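Local coordinates for protein glucosamine--fructose-6-phosphate aminotransferase [isomerizing] (Francisella tularensis subsp. tularensis, PDB 3TBF) that probably makes glucosamine 6-phosphate from fructose 6-phosphate using the amide nitrogen of glutamine, its C-terminal, sugar-phosphate isomerase part being the one crystallised, at residues R95-V100 against L121-K126; S132-N137 against S141-E146; A173-T178 against E198-I203; E244-L249 against I255-Y260. All blocks are in the same frame, centred on the assembly; numbering follows the deposited sequence.

Contact 1. Residues R95-V100 against L121-K126; sequences RDNVVV and LRKSKK
The flat group that counts here is the side-chain amide of Asn97, and Lys123 meets it at the oxygen end. Lys123 NZ donates to Asn97 OD1 over 3.2 Å, approaching at 145° to the C=O bond and from above one side of its plane, tilted 35° out of it. This is the outer part of an SIS domain, a parallel sheet wrapped in helices: residues 95-100 run through the loop between helix 89-92 and strand 103-109, and Lys123 reaches across to them from the last turns of helix 115-124. Only the end of the lysine touches the asparagine: Lys123 CE lies 3.5 Å from Asn97 OD1, and the two side chains point in opposing directions. Asn97 CG sits between its backbone N and carbonyl carbon (chi1 67°), which turns the amide toward the helix. The ammonium Lys123 NZ also comes within 2.7 Å of Arg95 O and hydrogen-bonds to Ile92 O, at the end of helix 89-92, and more weakly to Arg93 O just after it; this setting probably suits a positive charge. The side chain of Arg95 leads away instead, to Glu87 and to Glu77 of the second subunit, so the loop links this helix with the dimer interface. Asp96 centres an inverse gamma turn, closed by a weak 3.1 Å bond from Asn97 N to Arg95 O. On the helix itself, Ser124 OG turns back to Leu121 O at 2.6 Å, lying in the carbonyl plane on a lone pair.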
loop_
_atom_site.group_PDB
_atom_site.type_symbol
_atom_site.label_atom_id
_atom_site.label_comp_id
_atom_site.label_asym_id
_atom_site.label_seq_id
_atom_site.Cartn_x
_atom_site.Cartn_y
_atom_site.Cartn_z
ATOM N N ARG A 95 8.970 -13.794 1.018
ATOM C CA ARG A 95 9.965 -12.836 0.609
ATOM C C ARG A 95 11.224 -13.030 1.416
ATOM O O ARG A 95 11.194 -13.419 2.568
ATOM C CB ARG A 95 9.432 -11.428 0.820
ATOM C CG ARG A 95 10.354 -10.318 0.492
ATOM C CD ARG A 95 9.621 -9.007 0.501
ATOM N NE ARG A 95 9.465 -8.388 1.815
ATOM C CZ ARG A 95 10.480 -7.896 2.535
ATOM N NH1 ARG A 95 11.739 -7.973 2.097
ATOM N NH2 ARG A 95 10.253 -7.353 3.717
ATOM N N ASP A 96 12.344 -12.713 0.790
ATOM C CA ASP A 96 13.629 -12.889 1.401
ATOM C C ASP A 96 13.983 -11.601 2.175
ATOM O O ASP A 96 14.702 -10.725 1.644
ATOM C CB ASP A 96 14.612 -13.185 0.273
ATOM C CG ASP A 96 15.820 -13.942 0.738
ATOM O OD1 ASP A 96 16.212 -13.658 1.896
ATOM O OD2 ASP A 96 16.372 -14.796 -0.047
ATOM N N ASN A 97 13.466 -11.465 3.400
ATOM C CA ASN A 97 13.582 -10.221 4.154
ATOM C C ASN A 97 14.672 -10.224 5.221
ATOM O O ASN A 97 15.201 -11.272 5.599
ATOM C CB ASN A 97 12.265 -9.883 4.830
ATOM C CG ASN A 97 11.905 -10.874 5.916
ATOM O OD1 ASN A 97 11.977 -12.088 5.718
ATOM N ND2 ASN A 97 11.518 -10.362 7.073
ATOM N N VAL A 98 14.993 -9.011 5.667
ATOM C CA VAL A 98 15.992 -8.743 6.664
ATOM C C VAL A 98 15.288 -8.251 7.917
ATOM O O VAL A 98 14.374 -7.426 7.873
ATOM C CB VAL A 98 16.954 -7.629 6.218
ATOM C CG1 VAL A 98 17.945 -7.282 7.355
ATOM C CG2 VAL A 98 17.713 -7.995 4.986
ATOM N N VAL A 99 15.749 -8.721 9.050
ATOM C CA VAL A 99 15.116 -8.447 10.308
ATOM C C VAL A 99 16.025 -7.582 11.149
ATOM O O VAL A 99 17.075 -8.028 11.573
ATOM C CB VAL A 99 14.866 -9.747 11.039
ATOM C CG1 VAL A 99 14.280 -9.459 12.456
ATOM C CG2 VAL A 99 13.955 -10.614 10.215
ATOM N N VAL A 100 15.632 -6.340 11.369
ATOM C CA VAL A 100 16.371 -5.431 12.264
ATOM C C VAL A 100 16.664 -6.088 13.653
ATOM O O VAL A 100 15.829 -6.826 14.201
ATOM C CB VAL A 100 15.516 -4.138 12.485
ATOM C CG1 VAL A 100 16.150 -3.249 13.503
ATOM C CG2 VAL A 100 15.270 -3.377 11.107
ATOM N N LEU A 121 4.435 -16.210 11.281
ATOM C CA LEU A 121 4.943 -16.351 12.618
ATOM C C LEU A 121 5.947 -17.531 12.661
ATOM O O LEU A 121 7.045 -17.409 13.196
ATOM C CB LEU A 121 3.813 -16.457 13.629
ATOM C CG LEU A 121 4.190 -16.814 15.078
ATOM C CD1 LEU A 121 5.055 -15.760 15.703
ATOM C CD2 LEU A 121 2.959 -17.095 15.959
ATOM N N ARG A 122 5.606 -18.648 12.044
ATOM C CA ARG A 122 6.476 -19.821 12.116
ATOM C C ARG A 122 7.828 -19.550 11.501
ATOM O O ARG A 122 8.851 -19.982 12.032
ATOM C CB ARG A 122 5.815 -21.037 11.480
ATOM C CG ARG A 122 4.710 -21.548 12.382
ATOM C CD ARG A 122 3.702 -22.379 11.650
ATOM N NE ARG A 122 2.710 -22.888 12.606
ATOM C CZ ARG A 122 1.692 -23.685 12.285
ATOM N NH1 ARG A 122 1.518 -24.064 11.023
ATOM N NH2 ARG A 122 0.844 -24.098 13.216
ATOM N N LYS A 123 7.835 -18.809 10.406
ATOM C CA LYS A 123 9.074 -18.438 9.769
ATOM C C LYS A 123 9.896 -17.520 10.669
ATOM O O LYS A 123 11.111 -17.683 10.793
ATOM C CB LYS A 123 8.771 -17.815 8.398
ATOM C CG LYS A 123 9.795 -16.834 7.882
ATOM C CD LYS A 123 9.534 -16.405 6.422
ATOM C CE LYS A 123 10.027 -14.934 6.206
ATOM N NZ LYS A 123 10.361 -14.695 4.794
ATOM N N SER A 124 9.233 -16.598 11.346
ATOM C CA SER A 124 9.917 -15.620 12.199
ATOM C C SER A 124 10.759 -16.274 13.297
ATOM O O SER A 124 11.683 -15.676 13.845
ATOM C CB SER A 124 8.883 -14.678 12.826
ATOM O OG SER A 124 8.345 -15.258 13.971
ATOM N N LYS A 125 10.386 -17.483 13.667
ATOM C CA LYS A 125 11.076 -18.180 14.765
ATOM C C LYS A 125 12.475 -18.677 14.397
ATOM O O LYS A 125 13.284 -18.923 15.269
ATOM C CB LYS A 125 10.221 -19.330 15.294
ATOM C CG LYS A 125 9.346 -18.818 16.428
ATOM C CD LYS A 125 8.051 -19.479 16.451
ATOM C CE LYS A 125 7.260 -18.996 17.642
ATOM N NZ LYS A 125 6.519 -20.162 18.197
ATOM N N LYS A 126 12.742 -18.777 13.106
ATOM C CA LYS A 126 14.081 -18.992 12.602
ATOM C C LYS A 126 14.818 -17.690 12.296
ATOM O O LYS A 126 15.883 -17.752 11.729
ATOM C CB LYS A 126 14.012 -19.744 11.289
ATOM C CG LYS A 126 13.376 -21.116 11.408
ATOM C CD LYS A 126 12.716 -21.501 10.094
ATOM C CE LYS A 126 11.933 -22.796 10.234
ATOM N NZ LYS A 126 11.417 -23.222 8.897
#

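Contact 2. Residues S132-N137 against S141-E146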
loop_
_atom_site.group_PDB
_atom_site.type_symbol
_atom_site.label_atom_id
_atom_site.label_comp_id
_atom_site.label_asym_id
_atom_site.label_seq_id
_atom_site.Cartn_x
_atom_site.Cartn_y
_atom_site.Cartn_z
ATOM N N SER A 132 7.596 -12.672 19.838
ATOM C CA SER A 132 6.339 -12.483 19.113
ATOM C C SER A 132 5.169 -12.133 20.037
ATOM O O SER A 132 5.123 -12.528 21.213
ATOM C CB SER A 132 5.988 -13.739 18.317
ATOM O OG SER A 132 6.018 -14.879 19.159
HETATM N N MSE A 133 4.219 -11.390 19.481
HETATM C CA MSE A 133 3.009 -11.029 20.186
HETATM C C MSE A 133 1.865 -11.151 19.229
HETATM O O MSE A 133 1.962 -10.715 18.121
HETATM C CB MSE A 133 3.070 -9.600 20.699
HETATM C CG MSE A 133 1.744 -9.151 21.335
HETATM SE SE MSE A 133 1.856 -7.393 22.134
HETATM C CE MSE A 133 1.586 -6.267 20.496
ATOM N N CYS A 134 0.771 -11.717 19.676
ATOM C CA CYS A 134 -0.418 -11.803 18.877
ATOM C C CYS A 134 -1.490 -10.886 19.395
ATOM O O CYS A 134 -1.780 -10.886 20.580
ATOM C CB CYS A 134 -1.001 -13.215 18.926
ATOM S SG CYS A 134 -2.432 -13.253 17.790
ATOM N N ILE A 135 -2.103 -10.118 18.511
ATOM C CA ILE A 135 -3.354 -9.431 18.853
ATOM C C ILE A 135 -4.492 -10.264 18.292
ATOM O O ILE A 135 -4.742 -10.240 17.087
ATOM C CB ILE A 135 -3.428 -8.056 18.251
ATOM C CG1 ILE A 135 -2.197 -7.282 18.662
ATOM C CG2 ILE A 135 -4.737 -7.337 18.595
ATOM C CD1 ILE A 135 -2.477 -6.084 19.218
ATOM N N CYS A 136 -5.160 -11.036 19.156
ATOM C CA CYS A 136 -6.106 -12.061 18.640
ATOM C C CYS A 136 -7.390 -12.030 19.424
ATOM O O CYS A 136 -7.414 -11.507 20.511
ATOM C CB CYS A 136 -5.467 -13.474 18.611
ATOM S SG CYS A 136 -6.600 -14.928 18.085
ATOM N N ASN A 137 -8.448 -12.574 18.835
ATOM C CA ASN A 137 -9.776 -12.628 19.451
ATOM C C ASN A 137 -10.196 -14.008 20.017
ATOM O O ASN A 137 -11.103 -14.093 20.841
ATOM C CB ASN A 137 -10.854 -12.172 18.477
ATOM C CG ASN A 137 -12.137 -11.770 19.201
ATOM O OD1 ASN A 137 -12.092 -10.973 20.124
ATOM N ND2 ASN A 137 -13.264 -12.314 18.780
ATOM N N SER A 141 -5.845 -20.468 20.041
ATOM C CA SER A 141 -5.772 -20.538 18.599
ATOM C C SER A 141 -4.296 -20.736 18.330
ATOM O O SER A 141 -3.502 -20.536 19.203
ATOM C CB SER A 141 -6.307 -19.252 17.978
ATOM O OG SER A 141 -5.631 -18.129 18.504
ATOM N N SER A 142 -3.945 -21.179 17.145
ATOM C CA SER A 142 -2.559 -21.453 16.819
ATOM C C SER A 142 -1.706 -20.213 17.044
ATOM O O SER A 142 -0.639 -20.301 17.633
ATOM C CB SER A 142 -2.440 -21.882 15.371
ATOM O OG SER A 142 -3.294 -22.963 15.090
ATOM N N LEU A 143 -2.191 -19.058 16.594
ATOM C CA LEU A 143 -1.462 -17.818 16.777
ATOM C C LEU A 143 -1.199 -17.461 18.243
ATOM O O LEU A 143 -0.101 -17.018 18.580
ATOM C CB LEU A 143 -2.180 -16.666 16.096
ATOM C CG LEU A 143 -1.897 -16.471 14.607
ATOM C CD1 LEU A 143 -2.765 -15.304 14.132
ATOM C CD2 LEU A 143 -0.426 -16.236 14.268
ATOM N N VAL A 144 -2.205 -17.617 19.095
ATOM C CA VAL A 144 -2.021 -17.411 20.524
ATOM C C VAL A 144 -1.065 -18.443 21.131
ATOM O O VAL A 144 -0.152 -18.092 21.855
ATOM C CB VAL A 144 -3.355 -17.428 21.248
ATOM C CG1 VAL A 144 -3.145 -17.414 22.773
ATOM C CG2 VAL A 144 -4.273 -16.272 20.745
ATOM N N ARG A 145 -1.230 -19.704 20.802
ATOM C CA ARG A 145 -0.345 -20.729 21.365
ATOM C C ARG A 145 1.110 -20.552 20.928
ATOM O O ARG A 145 2.039 -20.719 21.689
ATOM C CB ARG A 145 -0.837 -22.138 21.021
ATOM C CG ARG A 145 -2.225 -22.445 21.612
ATOM C CD ARG A 145 -2.623 -23.922 21.393
ATOM N NE ARG A 145 -2.565 -24.289 19.982
ATOM C CZ ARG A 145 -3.595 -24.357 19.155
ATOM N NH1 ARG A 145 -4.817 -24.081 19.562
ATOM N NH2 ARG A 145 -3.386 -24.721 17.898
ATOM N N GLU A 146 1.301 -20.168 19.686
ATOM C CA GLU A 146 2.632 -20.143 19.166
ATOM C C GLU A 146 3.329 -18.829 19.375
ATOM O O GLU A 146 4.518 -18.762 19.107
ATOM C CB GLU A 146 2.619 -20.547 17.737
ATOM C CG GLU A 146 2.155 -21.973 17.591
ATOM C CD GLU A 146 2.097 -22.398 16.139
ATOM O OE1 GLU A 146 3.045 -22.065 15.384
ATOM O OE2 GLU A 146 1.112 -23.077 15.743
#
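Strand 132-136 and helix 142-146 run roughly antiparallel, their axes 7.8 Å apart at closest approach and at 150° to each other, the closest CA atoms being those of Cys134 and Val144, 6.1 Å apart. Alternate strand residues, Ser132, Cys134 and Cys136, direct their side chains at the helix, and the two cysteines do most of the work. Cys134 holds its sulfur anti to the backbone N (chi1 -176°) and rests it against the base of a leucine side chain, Cys134 SG lying 3.8 Å from Leu143 CB. Cys136 is met by the branch of Val144 that stands anti to its own carbonyl carbon: Val144 CG2 packs 3.7 Å from Cys136 CB and touches the sulfur as well. Cys136 SG also comes within 3.4 Å of Ser141 OG, whose hydroxyl hydrogen-bonds to Val138 O in the tight connection. Ser141 occupies the N-cap position, and Ser141 O takes the first helical bond from Arg145 N at 2.9 Å. No hydrogen bond crosses between the two segments, so they are joined by packing. The pair forms the first half of a beta-alpha-beta crossover that returns through strand 149-152. In the sheet, strand 129-136 lies between strands 103-109 and 149-152; helix 115-124 flanks the short helix on this side, and Met133 (selenomethionine) and Ile135 face helix 165-184 on the other.

Contact 3. Residues A173-T178 against E198-I203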
loop_
_atom_site.group_PDB
_atom_site.type_symbol
_atom_site.label_atom_id
_atom_site.label_comp_id
_atom_site.label_asym_id
_atom_site.label_seq_id
_atom_site.Cartn_x
_atom_site.Cartn_y
_atom_site.Cartn_z
ATOM N N ALA A 173 -6.954 -2.330 20.969
ATOM C CA ALA A 173 -5.848 -3.081 21.553
ATOM C C ALA A 173 -4.513 -2.451 21.158
ATOM O O ALA A 173 -3.587 -2.371 21.973
ATOM C CB ALA A 173 -5.914 -4.535 21.137
ATOM N N LEU A 174 -4.383 -2.041 19.897
ATOM C CA LEU A 174 -3.118 -1.480 19.417
ATOM C C LEU A 174 -2.829 -0.147 20.075
ATOM O O LEU A 174 -1.674 0.145 20.315
ATOM C CB LEU A 174 -3.106 -1.355 17.893
ATOM C CG LEU A 174 -2.869 -2.668 17.112
ATOM C CD1 LEU A 174 -3.458 -2.639 15.675
ATOM C CD2 LEU A 174 -1.415 -3.043 17.064
ATOM N N ALA A 175 -3.866 0.655 20.360
ATOM C CA ALA A 175 -3.718 1.910 21.108
ATOM C C ALA A 175 -3.229 1.673 22.515
ATOM O O ALA A 175 -2.401 2.429 23.010
ATOM C CB ALA A 175 -5.043 2.679 21.217
ATOM N N ILE A 176 -3.765 0.649 23.163
ATOM C CA ILE A 176 -3.356 0.310 24.513
ATOM C C ILE A 176 -1.890 -0.155 24.531
ATOM O O ILE A 176 -1.112 0.320 25.322
ATOM C CB ILE A 176 -4.265 -0.791 25.107
ATOM C CG1 ILE A 176 -5.618 -0.198 25.457
ATOM C CG2 ILE A 176 -3.623 -1.479 26.335
ATOM C CD1 ILE A 176 -6.671 -1.284 25.605
ATOM N N PHE A 177 -1.540 -1.080 23.654
ATOM C CA PHE A 177 -0.159 -1.467 23.396
ATOM C C PHE A 177 0.769 -0.254 23.146
ATOM O O PHE A 177 1.858 -0.176 23.701
ATOM C CB PHE A 177 -0.123 -2.439 22.193
ATOM C CG PHE A 177 1.251 -2.739 21.694
ATOM C CD1 PHE A 177 2.115 -3.459 22.464
ATOM C CD2 PHE A 177 1.661 -2.315 20.455
ATOM C CE1 PHE A 177 3.392 -3.750 22.022
ATOM C CE2 PHE A 177 2.939 -2.602 20.005
ATOM C CZ PHE A 177 3.798 -3.334 20.800
ATOM N N THR A 178 0.338 0.699 22.334
ATOM C CA THR A 178 1.142 1.900 22.135
ATOM C C THR A 178 1.449 2.545 23.458
ATOM O O THR A 178 2.598 2.894 23.689
ATOM C CB THR A 178 0.451 2.918 21.239
ATOM O OG1 THR A 178 0.364 2.376 19.932
ATOM C CG2 THR A 178 1.216 4.182 21.137
ATOM N N GLU A 198 -7.529 8.379 29.178
ATOM C CA GLU A 198 -8.888 8.932 29.279
ATOM C C GLU A 198 -9.523 9.075 27.925
ATOM O O GLU A 198 -10.704 8.881 27.781
ATOM C CB GLU A 198 -8.953 10.292 30.023
ATOM C CG GLU A 198 -8.670 10.161 31.547
ATOM C CD GLU A 198 -9.677 9.208 32.346
ATOM O OE1 GLU A 198 -10.893 9.566 32.451
ATOM O OE2 GLU A 198 -9.255 8.133 32.897
ATOM N N GLU A 199 -8.737 9.426 26.920
ATOM C CA GLU A 199 -9.264 9.498 25.595
ATOM C C GLU A 199 -9.755 8.116 25.096
ATOM O O GLU A 199 -10.766 8.036 24.419
ATOM C CB GLU A 199 -8.205 10.102 24.658
ATOM C CG GLU A 199 -8.528 9.957 23.196
ATOM C CD GLU A 199 -7.542 10.709 22.244
ATOM O OE1 GLU A 199 -6.491 11.279 22.687
ATOM O OE2 GLU A 199 -7.849 10.685 21.028
ATOM N N LEU A 200 -9.033 7.046 25.406
ATOM C CA LEU A 200 -9.474 5.703 25.031
ATOM C C LEU A 200 -10.781 5.403 25.756
ATOM O O LEU A 200 -11.708 4.898 25.154
ATOM C CB LEU A 200 -8.428 4.630 25.360
ATOM C CG LEU A 200 -7.108 4.670 24.582
ATOM C CD1 LEU A 200 -6.178 3.432 24.869
ATOM C CD2 LEU A 200 -7.296 4.861 23.043
ATOM N N LYS A 201 -10.881 5.736 27.035
ATOM C CA LYS A 201 -12.158 5.493 27.745
ATOM C C LYS A 201 -13.381 6.239 27.160
ATOM O O LYS A 201 -14.524 5.783 27.280
ATOM C CB LYS A 201 -12.025 5.811 29.192
ATOM C CG LYS A 201 -11.108 4.890 29.906
ATOM C CD LYS A 201 -11.106 5.279 31.343
ATOM C CE LYS A 201 -10.091 4.538 32.144
ATOM N NZ LYS A 201 -9.749 5.375 33.341
ATOM N N ASN A 202 -13.123 7.355 26.489
ATOM C CA ASN A 202 -14.187 8.186 25.996
ATOM C C ASN A 202 -14.681 7.670 24.674
ATOM O O ASN A 202 -15.663 8.193 24.161
ATOM C CB ASN A 202 -13.731 9.640 25.829
ATOM C CG ASN A 202 -13.381 10.323 27.178
ATOM O OD1 ASN A 202 -13.800 9.891 28.272
ATOM N ND2 ASN A 202 -12.598 11.389 27.084
ATOM N N ILE A 203 -14.012 6.676 24.103
ATOM C CA ILE A 203 -14.440 6.160 22.828
ATOM C C ILE A 203 -15.872 5.617 22.814
ATOM O O ILE A 203 -16.589 5.731 21.817
ATOM C CB ILE A 203 -13.469 5.046 22.251
ATOM C CG1 ILE A 203 -12.111 5.663 21.893
ATOM C CG2 ILE A 203 -14.064 4.473 20.986
ATOM C CD1 ILE A 203 -11.029 4.687 21.360
#
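Leu174 O is gripped twice by one residue: Thr178 N reaches it at 2.9 Å and Thr178 OG1 at 3.0 Å, from opposite faces of the carbonyl plane. The hydroxyl comes in 29° off that plane; the bond gives it a partner within its own helix, 165-184. One residue on from this carbonyl, Ala175 turns its methyl to helix 190-201, where it meets Leu200. Leu200 alone carries the join, set on two adjacent residues, and both its methyls take part. Leu200 CD2 presses on Ala175 CB at 3.6 Å, and Leu200 CD1 bridges from there to Ile176 CG1, 3.7 Å away. Leu200 carries CG anti to its carbonyl carbon (chi1 -66°), which directs the fork at the neighbouring helix, its chain and that of Ile176 meeting at a slant. In this alpha/beta SIS fold, helix 165-184 lies directly on the parallel sheet, with Ala173 and Leu174 touching Ile135 and Phe177 touching Met133; helix 190-201 covers it from outside as a second layer. Phe334 leans on both Ala175 and Leu200. Along the same outer helix, Glu199 OE2 accepts from the backbone nitrogens of Phe334 and Ser335, where helix 335-355 begins. Lys201 NZ, on a partly exposed residue, forms a salt bridge with Glu198 OE2 at 2.8 Å, on the syn side and 24° out of the carboxylate plane, and also hydrogen-bonds to Gly36 O.

Contact 4. Residues E244-L249 against I255-Y260; sequences EGALKL and IHAEAY
Leu249 leaves its helix with CB already against the strand, 4.0 Å from Ala257 CB. CG stands anti to the backbone N (chi1 -171°), which carries the fork toward Ile255. Of the two tips, Leu249 CD2 stays on the methyl Ala257 CB, again at 4.0 Å, and also meets Ile255 CD1 at 4.2 Å, while Thr230, Phe232 and Val351 close in around the leucine. One turn earlier, Ala246 faces the strand directly. Its carbonyl is nearest, with Ala246 O 3.5 Å from Ala257 CB, and its methyl sits above the backbone leading from Glu258 to Ala259. The axes come within 6.9 Å of each other, running antiparallel at 174°, a closeness consistent with the alanines at the interface. This is the return half of a beta-alpha-beta unit in an SIS domain: strand 229-234, helix 238-253, strand 256-261. On the far side of the helix, Lys248 NZ bridges to Glu244 OE2 at 2.7 Å from above the carboxylate plane, with Thr64 bonded to both. The other face of this strand, outermost of the sheet within the chain, is a dimer contact, where Glu258 accepts from His256 of the second subunit and the two His256 rings stack.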
loop_
_atom_site.group_PDB
_atom_site.type_symbol
_atom_site.label_atom_id
_atom_site.label_comp_id
_atom_site.label_asym_id
_atom_site.label_seq_id
_atom_site.Cartn_x
_atom_site.Cartn_y
_atom_site.Cartn_z
ATOM N N GLU A 244 -10.050 0.772 4.878
ATOM C CA GLU A 244 -10.957 -0.184 5.503
ATOM C C GLU A 244 -12.382 0.056 5.087
ATOM O O GLU A 244 -13.096 -0.883 4.829
ATOM C CB GLU A 244 -10.886 -0.126 7.010
ATOM C CG GLU A 244 -11.889 -1.017 7.683
ATOM C CD GLU A 244 -11.551 -2.497 7.663
ATOM O OE1 GLU A 244 -10.614 -2.910 6.965
ATOM O OE2 GLU A 244 -12.249 -3.282 8.352
ATOM N N GLY A 245 -12.811 1.317 5.058
ATOM C CA GLY A 245 -14.116 1.637 4.480
ATOM C C GLY A 245 -14.321 1.077 3.069
ATOM O O GLY A 245 -15.368 0.522 2.756
ATOM N N ALA A 246 -13.308 1.212 2.211
ATOM C CA ALA A 246 -13.425 0.735 0.819
ATOM C C ALA A 246 -13.502 -0.746 0.803
ATOM O O ALA A 246 -14.229 -1.300 0.016
ATOM C CB ALA A 246 -12.250 1.224 -0.067
ATOM N N LEU A 247 -12.734 -1.395 1.655
ATOM C CA LEU A 247 -12.769 -2.836 1.741
ATOM C C LEU A 247 -14.150 -3.303 2.125
ATOM O O LEU A 247 -14.646 -4.254 1.552
ATOM C CB LEU A 247 -11.755 -3.321 2.777
ATOM C CG LEU A 247 -11.769 -4.810 3.097
ATOM C CD1 LEU A 247 -11.404 -5.545 1.753
ATOM C CD2 LEU A 247 -10.802 -5.147 4.255
ATOM N N LYS A 248 -14.796 -2.661 3.101
ATOM C CA LYS A 248 -16.170 -3.128 3.469
ATOM C C LYS A 248 -17.136 -2.953 2.287
ATOM O O LYS A 248 -17.930 -3.841 2.005
ATOM C CB LYS A 248 -16.802 -2.440 4.668
ATOM C CG LYS A 248 -16.006 -2.336 5.968
ATOM C CD LYS A 248 -15.831 -3.620 6.702
ATOM C CE LYS A 248 -14.664 -4.456 6.180
ATOM N NZ LYS A 248 -13.934 -5.110 7.341
ATOM N N LEU A 249 -17.102 -1.812 1.635
ATOM C CA LEU A 249 -18.056 -1.566 0.569
ATOM C C LEU A 249 -17.897 -2.578 -0.529
ATOM O O LEU A 249 -18.873 -3.126 -1.018
ATOM C CB LEU A 249 -17.888 -0.157 0.002
ATOM C CG LEU A 249 -18.983 0.267 -0.970
ATOM C CD1 LEU A 249 -20.262 0.188 -0.271
ATOM C CD2 LEU A 249 -18.721 1.688 -1.508
ATOM N N ILE A 255 -19.490 -3.151 -5.148
ATOM C CA ILE A 255 -19.010 -1.954 -5.804
ATOM C C ILE A 255 -17.480 -1.930 -5.846
ATOM O O ILE A 255 -16.818 -2.292 -4.879
ATOM C CB ILE A 255 -19.476 -0.706 -5.097
ATOM C CG1 ILE A 255 -20.989 -0.568 -5.214
ATOM C CG2 ILE A 255 -18.873 0.495 -5.714
ATOM C CD1 ILE A 255 -21.572 0.626 -4.405
ATOM N N HIS A 256 -16.924 -1.446 -6.957
ATOM C CA HIS A 256 -15.485 -1.297 -7.065
ATOM C C HIS A 256 -15.035 -0.079 -6.271
ATOM O O HIS A 256 -14.842 1.008 -6.820
ATOM C CB HIS A 256 -15.023 -1.196 -8.530
ATOM C CG HIS A 256 -13.540 -1.358 -8.710
ATOM N ND1 HIS A 256 -12.930 -1.294 -9.942
ATOM C CD2 HIS A 256 -12.548 -1.586 -7.815
ATOM C CE1 HIS A 256 -11.631 -1.481 -9.792
ATOM N NE2 HIS A 256 -11.370 -1.632 -8.512
ATOM N N ALA A 257 -14.809 -0.280 -4.984
ATOM C CA ALA A 257 -14.464 0.797 -4.102
ATOM C C ALA A 257 -12.988 0.750 -3.970
ATOM O O ALA A 257 -12.451 -0.316 -3.806
ATOM C CB ALA A 257 -15.103 0.582 -2.747
ATOM N N GLU A 258 -12.335 1.905 -4.038
ATOM C CA GLU A 258 -10.923 2.009 -3.831
ATOM C C GLU A 258 -10.546 3.251 -3.035
ATOM O O GLU A 258 -11.116 4.364 -3.244
ATOM C CB GLU A 258 -10.237 2.084 -5.194
ATOM C CG GLU A 258 -8.730 1.883 -5.064
ATOM C CD GLU A 258 -8.004 1.984 -6.385
ATOM O OE1 GLU A 258 -8.700 2.352 -7.365
ATOM O OE2 GLU A 258 -6.763 1.737 -6.424
ATOM N N ALA A 259 -9.545 3.077 -2.168
ATOM C CA ALA A 259 -9.044 4.148 -1.305
ATOM C C ALA A 259 -7.736 4.719 -1.795
ATOM O O ALA A 259 -6.848 3.978 -2.211
ATOM C CB ALA A 259 -8.880 3.672 0.116
ATOM N N TYR A 260 -7.619 6.034 -1.682
ATOM C CA TYR A 260 -6.384 6.756 -2.029
ATOM C C TYR A 260 -6.020 7.691 -0.886
ATOM O O TYR A 260 -6.920 8.252 -0.256
ATOM C CB TYR A 260 -6.600 7.561 -3.284
ATOM C CG TYR A 260 -6.786 6.723 -4.551
ATOM C CD1 TYR A 260 -5.687 6.332 -5.331
ATOM C CD2 TYR A 260 -8.064 6.392 -5.005
ATOM C CE1 TYR A 260 -5.865 5.602 -6.488
ATOM C CE2 TYR A 260 -8.256 5.657 -6.131
ATOM C CZ TYR A 260 -7.162 5.269 -6.895
ATOM O OH TYR A 260 -7.392 4.550 -8.071
#

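In the fold
Contacts 2 and 4 are alike in kind: each sets a helix against a neighbouring strand within a beta-alpha-beta unit, one in each SIS domain, and each is buried and held by side-chain packing without a hydrogen bond across, contact 2 through cysteine sulfurs, contact 4 through alanine methyls and a leucine. Contact 3 is also buried but joins helix to helix, one layer farther out; it touches contact 2 through the face of strand 129-136 turned to helix 165-184. Contact 1, partly buried at the periphery, is the polar one. It meets contact 2 through the Arg122 to Glu146 salt bridge and through Leu121 on Ser132. Contacts 1 and 4, with centres about 30 Å apart, both reach the second subunit.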